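Local structure of transferrin (Manduca sexta, 6WB6) at residues 439-451 against 555-569. The protein transports iron, binding a single ferric ion per molecule together with a carbonate anion. Numbering follows the deposited sequence.
Sequences VAVVKKGTAYNKI and NQYELLCLNRDAGGR
Strands 439-443 and 557-560 form an antiparallel pair in the mixed sheet of the second transferrin-like half, with Val-442 and Glu-558 as a hydrogen-bonded pair and Val-441 facing Leu-559 as a non-hydrogen-bonded one. Beyond Val-442 the chain turns through Lys-443 to Thr-446 and loops round the guanidinium of Arg-569. NH1 of Arg-569 donates to Lys-443 O (2.8 Å), almost in the guanidinium plane. Arg-569 NH2 gives a nearly straight bond to Thr-446 OG1 (2.7 Å, 172°). Arg-569 NE and NH2 together grip one atom, Tyr-448 O, side-on, NE at 2.8 Å and NH2 at 2.9 Å. Thr-446 OG1 also donates to Lys-443 O, from the face opposite NH1. One face of the guanidinium carries Val-442 CG2, 3.3 Å from Arg-569 NH1. Chi1 of -74° turns Val-442 CG1 anti to the carbonyl carbon; CG2 is left between the backbone N and that carbon, against the guanidinium. Glu-558 OE1 meets Arg-569 NH1 in the guanidinium plane, as a salt bridge (3.2 Å). On the other face of the sheet, Leu-559 CD2 touches Val-439 CG2 and Val-441 CG2. A leucine in place of Arg-569 would probably leave the Lys-443 and Tyr-448 carbonyls without these donors and Glu-558 without its ion-pair mate. Two backbone carbonyls and a threonine hydroxyl thus gather round one cation and probably hold the loop, helped by the Gly-568 N to Asn-449 O bond; Glu-558 probably offsets part of the charge.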
loop_
_atom_site.group_PDB
_atom_site.type_symbol
_atom_site.label_atom_id
_atom_site.label_comp_id
_atom_site.label_asym_id
_atom_site.label_seq_id
_atom_site.Cartn_x
_atom_site.Cartn_y
_atom_site.Cartn_z
ATOM N N VAL A 439 -9.125 24.597 -10.183
ATOM C CA VAL A 439 -9.506 25.691 -9.304
ATOM C C VAL A 439 -9.538 26.978 -10.103
ATOM O O VAL A 439 -9.200 27.015 -11.288
ATOM C CB VAL A 439 -8.580 25.838 -8.083
ATOM C CG1 VAL A 439 -8.425 24.497 -7.403
ATOM C CG2 VAL A 439 -7.224 26.415 -8.469
ATOM N N ALA A 440 -10.029 28.020 -9.435
ATOM C CA ALA A 440 -10.186 29.360 -9.986
ATOM C C ALA A 440 -9.413 30.307 -9.086
ATOM O O ALA A 440 -9.837 30.567 -7.953
ATOM C CB ALA A 440 -11.651 29.768 -10.053
ATOM N N VAL A 441 -8.291 30.819 -9.594
ATOM C CA VAL A 441 -7.389 31.662 -8.821
ATOM C C VAL A 441 -7.738 33.117 -9.101
ATOM O O VAL A 441 -7.888 33.511 -10.271
ATOM C CB VAL A 441 -5.922 31.363 -9.182
ATOM C CG1 VAL A 441 -4.973 32.169 -8.326
ATOM C CG2 VAL A 441 -5.632 29.867 -9.060
ATOM N N VAL A 442 -7.901 33.902 -8.031
ATOM C CA VAL A 442 -8.181 35.333 -8.104
ATOM C C VAL A 442 -7.177 36.075 -7.222
ATOM O O VAL A 442 -6.594 35.506 -6.304
ATOM C CB VAL A 442 -9.624 35.678 -7.674
ATOM C CG1 VAL A 442 -10.614 35.266 -8.768
ATOM C CG2 VAL A 442 -10.000 35.014 -6.318
ATOM N N LYS A 443 -6.956 37.354 -7.533
ATOM C CA LYS A 443 -6.185 38.206 -6.639
ATOM C C LYS A 443 -6.985 38.492 -5.376
ATOM O O LYS A 443 -8.214 38.565 -5.399
ATOM C CB LYS A 443 -5.819 39.522 -7.314
ATOM C CG LYS A 443 -4.818 39.376 -8.442
ATOM C CD LYS A 443 -4.095 40.671 -8.734
ATOM C CE LYS A 443 -3.085 40.449 -9.850
ATOM N NZ LYS A 443 -2.391 41.673 -10.322
ATOM N N LYS A 444 -6.285 38.648 -4.261
ATOM C CA LYS A 444 -6.992 38.970 -3.038
ATOM C C LYS A 444 -7.701 40.302 -3.202
ATOM O O LYS A 444 -7.166 41.238 -3.797
ATOM C CB LYS A 444 -6.037 39.019 -1.847
ATOM C CG LYS A 444 -5.644 37.641 -1.349
ATOM C CD LYS A 444 -5.178 37.662 0.084
ATOM C CE LYS A 444 -4.436 36.372 0.419
ATOM N NZ LYS A 444 -4.101 36.268 1.862
ATOM N N GLY A 445 -8.930 40.377 -2.698
ATOM C CA GLY A 445 -9.646 41.631 -2.658
ATOM C C GLY A 445 -10.348 42.036 -3.933
ATOM O O GLY A 445 -11.022 43.075 -3.934
ATOM N N THR A 446 -10.233 41.269 -5.016
ATOM C CA THR A 446 -11.018 41.621 -6.189
ATOM C C THR A 446 -12.485 41.257 -5.951
ATOM O O THR A 446 -12.832 40.550 -5.004
ATOM C CB THR A 446 -10.478 40.952 -7.458
ATOM O OG1 THR A 446 -10.404 39.526 -7.301
ATOM C CG2 THR A 446 -9.104 41.507 -7.797
ATOM N N ALA A 447 -13.347 41.755 -6.834
ATOM C CA ALA A 447 -14.779 41.855 -6.570
ATOM C C ALA A 447 -15.586 40.631 -7.002
ATOM O O ALA A 447 -16.808 40.741 -7.143
ATOM C CB ALA A 447 -15.343 43.099 -7.265
ATOM N N TYR A 448 -14.960 39.471 -7.191
ATOM C CA TYR A 448 -15.651 38.291 -7.701
ATOM C C TYR A 448 -15.827 37.275 -6.587
ATOM O O TYR A 448 -14.840 36.835 -5.996
ATOM C CB TYR A 448 -14.876 37.685 -8.868
ATOM C CG TYR A 448 -14.342 38.746 -9.774
ATOM C CD1 TYR A 448 -15.125 39.285 -10.782
ATOM C CD2 TYR A 448 -13.055 39.238 -9.600
ATOM C CE1 TYR A 448 -14.633 40.274 -11.598
ATOM C CE2 TYR A 448 -12.552 40.221 -10.412
ATOM C CZ TYR A 448 -13.338 40.733 -11.407
ATOM O OH TYR A 448 -12.824 41.723 -12.196
ATOM N N ASN A 449 -17.093 36.917 -6.296
ATOM C CA ASN A 449 -17.414 35.880 -5.322
ATOM C C ASN A 449 -18.291 34.768 -5.879
ATOM O O ASN A 449 -18.621 33.837 -5.139
ATOM C CB ASN A 449 -18.138 36.474 -4.109
ATOM C CG ASN A 449 -17.454 37.683 -3.575
ATOM O OD1 ASN A 449 -16.473 37.574 -2.852
ATOM N ND2 ASN A 449 -17.967 38.856 -3.927
ATOM N N LYS A 450 -18.696 34.850 -7.139
ATOM C CA LYS A 450 -19.563 33.865 -7.767
ATOM C C LYS A 450 -19.484 34.092 -9.275
ATOM O O LYS A 450 -18.954 35.107 -9.740
ATOM C CB LYS A 450 -20.992 33.967 -7.227
ATOM C CG LYS A 450 -21.644 35.316 -7.422
ATOM C CD LYS A 450 -23.152 35.279 -7.081
ATOM C CE LYS A 450 -23.874 36.499 -7.630
ATOM N NZ LYS A 450 -25.193 36.099 -8.231
ATOM N N ILE A 451 -20.038 33.151 -10.039
ATOM C CA ILE A 451 -19.674 33.083 -11.451
ATOM C C ILE A 451 -20.268 34.244 -12.242
ATOM O O ILE A 451 -19.640 34.739 -13.180
ATOM C CB ILE A 451 -20.063 31.727 -12.059
ATOM C CG1 ILE A 451 -19.483 31.605 -13.479
ATOM C CG2 ILE A 451 -21.594 31.532 -12.054
ATOM C CD1 ILE A 451 -17.948 31.704 -13.555
ATOM N N ASN A 555 0.292 35.031 -0.394
ATOM C CA ASN A 555 -0.116 36.272 0.245
ATOM C C ASN A 555 -0.930 37.175 -0.673
ATOM O O ASN A 555 -1.647 38.044 -0.173
ATOM C CB ASN A 555 1.113 37.034 0.758
ATOM C CG ASN A 555 1.923 36.228 1.735
ATOM O OD1 ASN A 555 1.379 35.447 2.521
ATOM N ND2 ASN A 555 3.232 36.385 1.676
ATOM N N GLN A 556 -0.858 36.992 -1.994
ATOM C CA GLN A 556 -1.553 37.886 -2.921
ATOM C C GLN A 556 -2.752 37.254 -3.619
ATOM O O GLN A 556 -3.600 37.991 -4.131
ATOM C CB GLN A 556 -0.584 38.401 -3.999
ATOM C CG GLN A 556 0.686 39.001 -3.444
ATOM C CD GLN A 556 1.724 39.252 -4.526
ATOM O OE1 GLN A 556 1.390 39.639 -5.638
ATOM N NE2 GLN A 556 2.990 39.016 -4.202
ATOM N N TYR A 557 -2.853 35.930 -3.635
ATOM C CA TYR A 557 -3.843 35.218 -4.424
ATOM C C TYR A 557 -4.704 34.327 -3.544
ATOM O O TYR A 557 -4.289 33.889 -2.463
ATOM C CB TYR A 557 -3.176 34.376 -5.490
ATOM C CG TYR A 557 -2.485 35.232 -6.493
ATOM C CD1 TYR A 557 -3.179 35.753 -7.573
ATOM C CD2 TYR A 557 -1.141 35.546 -6.358
ATOM C CE1 TYR A 557 -2.554 36.549 -8.506
ATOM C CE2 TYR A 557 -0.497 36.345 -7.298
ATOM C CZ TYR A 557 -1.215 36.846 -8.369
ATOM O OH TYR A 557 -0.609 37.650 -9.314
ATOM N N GLU A 558 -5.920 34.087 -4.024
ATOM C CA GLU A 558 -6.912 33.295 -3.322
ATOM C C GLU A 558 -7.580 32.375 -4.323
ATOM O O GLU A 558 -7.460 32.552 -5.538
ATOM C CB GLU A 558 -7.977 34.181 -2.673
ATOM C CG GLU A 558 -7.792 34.495 -1.228
ATOM C CD GLU A 558 -8.722 35.617 -0.824
ATOM O OE1 GLU A 558 -9.370 36.181 -1.739
ATOM O OE2 GLU A 558 -8.798 35.940 0.376
ATOM N N LEU A 559 -8.343 31.422 -3.804
ATOM C CA LEU A 559 -9.199 30.585 -4.633
ATOM C C LEU A 559 -10.626 31.094 -4.558
ATOM O O LEU A 559 -11.095 31.488 -3.490
ATOM C CB LEU A 559 -9.129 29.132 -4.185
ATOM C CG LEU A 559 -7.688 28.620 -4.201
ATOM C CD1 LEU A 559 -7.615 27.169 -3.719
ATOM C CD2 LEU A 559 -7.084 28.784 -5.618
ATOM N N LEU A 560 -11.280 31.132 -5.709
ATOM C CA LEU A 560 -12.702 31.442 -5.821
ATOM C C LEU A 560 -13.464 30.130 -5.752
ATOM O O LEU A 560 -13.347 29.300 -6.660
ATOM C CB LEU A 560 -12.979 32.164 -7.139
ATOM C CG LEU A 560 -14.422 32.494 -7.493
ATOM C CD1 LEU A 560 -14.957 33.454 -6.457
ATOM C CD2 LEU A 560 -14.515 33.075 -8.896
ATOM N N CYS A 561 -14.262 29.955 -4.687
ATOM C CA CYS A 561 -14.938 28.691 -4.385
ATOM C C CYS A 561 -16.212 28.519 -5.213
ATOM O O CYS A 561 -17.329 28.440 -4.703
ATOM C CB CYS A 561 -15.253 28.624 -2.897
ATOM S SG CYS A 561 -13.903 29.122 -1.864
ATOM N N LEU A 562 -16.034 28.450 -6.524
ATOM C CA LEU A 562 -17.191 28.263 -7.384
ATOM C C LEU A 562 -17.975 26.996 -7.039
ATOM O O LEU A 562 -19.156 26.890 -7.401
ATOM C CB LEU A 562 -16.745 28.240 -8.859
ATOM C CG LEU A 562 -16.204 29.578 -9.391
ATOM C CD1 LEU A 562 -15.483 29.458 -10.735
ATOM C CD2 LEU A 562 -17.360 30.558 -9.498
ATOM N N ASN A 563 -17.365 26.045 -6.328
ATOM C CA ASN A 563 -18.101 24.846 -5.931
ATOM C C ASN A 563 -19.076 25.099 -4.793
ATOM O O ASN A 563 -20.048 24.359 -4.653
ATOM C CB ASN A 563 -17.154 23.747 -5.484
ATOM C CG ASN A 563 -16.323 24.164 -4.301
ATOM O OD1 ASN A 563 -15.728 25.238 -4.312
ATOM N ND2 ASN A 563 -16.295 23.338 -3.260
ATOM N N ARG A 564 -18.838 26.104 -3.958
ATOM C CA ARG A 564 -19.672 26.273 -2.775
ATOM C C ARG A 564 -20.965 27.002 -3.105
ATOM O O ARG A 564 -20.985 27.939 -3.909
ATOM C CB ARG A 564 -18.914 27.032 -1.694
ATOM C CG ARG A 564 -17.624 26.372 -1.338
ATOM C CD ARG A 564 -16.956 27.106 -0.215
ATOM N NE ARG A 564 -15.727 26.447 0.220
ATOM C CZ ARG A 564 -14.838 27.002 1.037
ATOM N NH1 ARG A 564 -15.035 28.234 1.496
ATOM N NH2 ARG A 564 -13.750 26.333 1.387
ATOM N N ASP A 565 -22.056 26.551 -2.482
ATOM C CA ASP A 565 -23.324 27.261 -2.597
ATOM C C ASP A 565 -23.136 28.742 -2.297
ATOM O O ASP A 565 -23.626 29.604 -3.034
ATOM C CB ASP A 565 -24.354 26.646 -1.644
ATOM N N ALA A 566 -22.397 29.048 -1.223
ATOM C CA ALA A 566 -22.153 30.421 -0.798
ATOM C C ALA A 566 -21.182 31.181 -1.692
ATOM O O ALA A 566 -21.036 32.393 -1.505
ATOM C CB ALA A 566 -21.590 30.443 0.623
ATOM N N GLY A 567 -20.508 30.519 -2.631
ATOM C CA GLY A 567 -19.471 31.234 -3.368
ATOM C C GLY A 567 -18.383 31.734 -2.430
ATOM O O GLY A 567 -18.063 31.115 -1.405
ATOM N N GLY A 568 -17.808 32.882 -2.773
ATOM C CA GLY A 568 -16.737 33.412 -1.953
ATOM C C GLY A 568 -15.381 32.791 -2.264
ATOM O O GLY A 568 -15.150 32.195 -3.320
ATOM N N ARG A 569 -14.475 32.932 -1.306
ATOM C CA ARG A 569 -13.052 32.725 -1.529
ATOM C C ARG A 569 -12.449 31.941 -0.381
ATOM O O ARG A 569 -12.898 32.051 0.755
ATOM C CB ARG A 569 -12.311 34.055 -1.625
ATOM C CG ARG A 569 -12.491 34.772 -2.930
ATOM C CD ARG A 569 -12.577 36.257 -2.719
ATOM N NE ARG A 569 -12.815 36.911 -3.995
ATOM C CZ ARG A 569 -11.887 37.517 -4.717
ATOM N NH1 ARG A 569 -10.640 37.589 -4.293
ATOM N NH2 ARG A 569 -12.221 38.065 -5.870
HETATM O O HOH W 1 -11.181 27.651 -6.834
#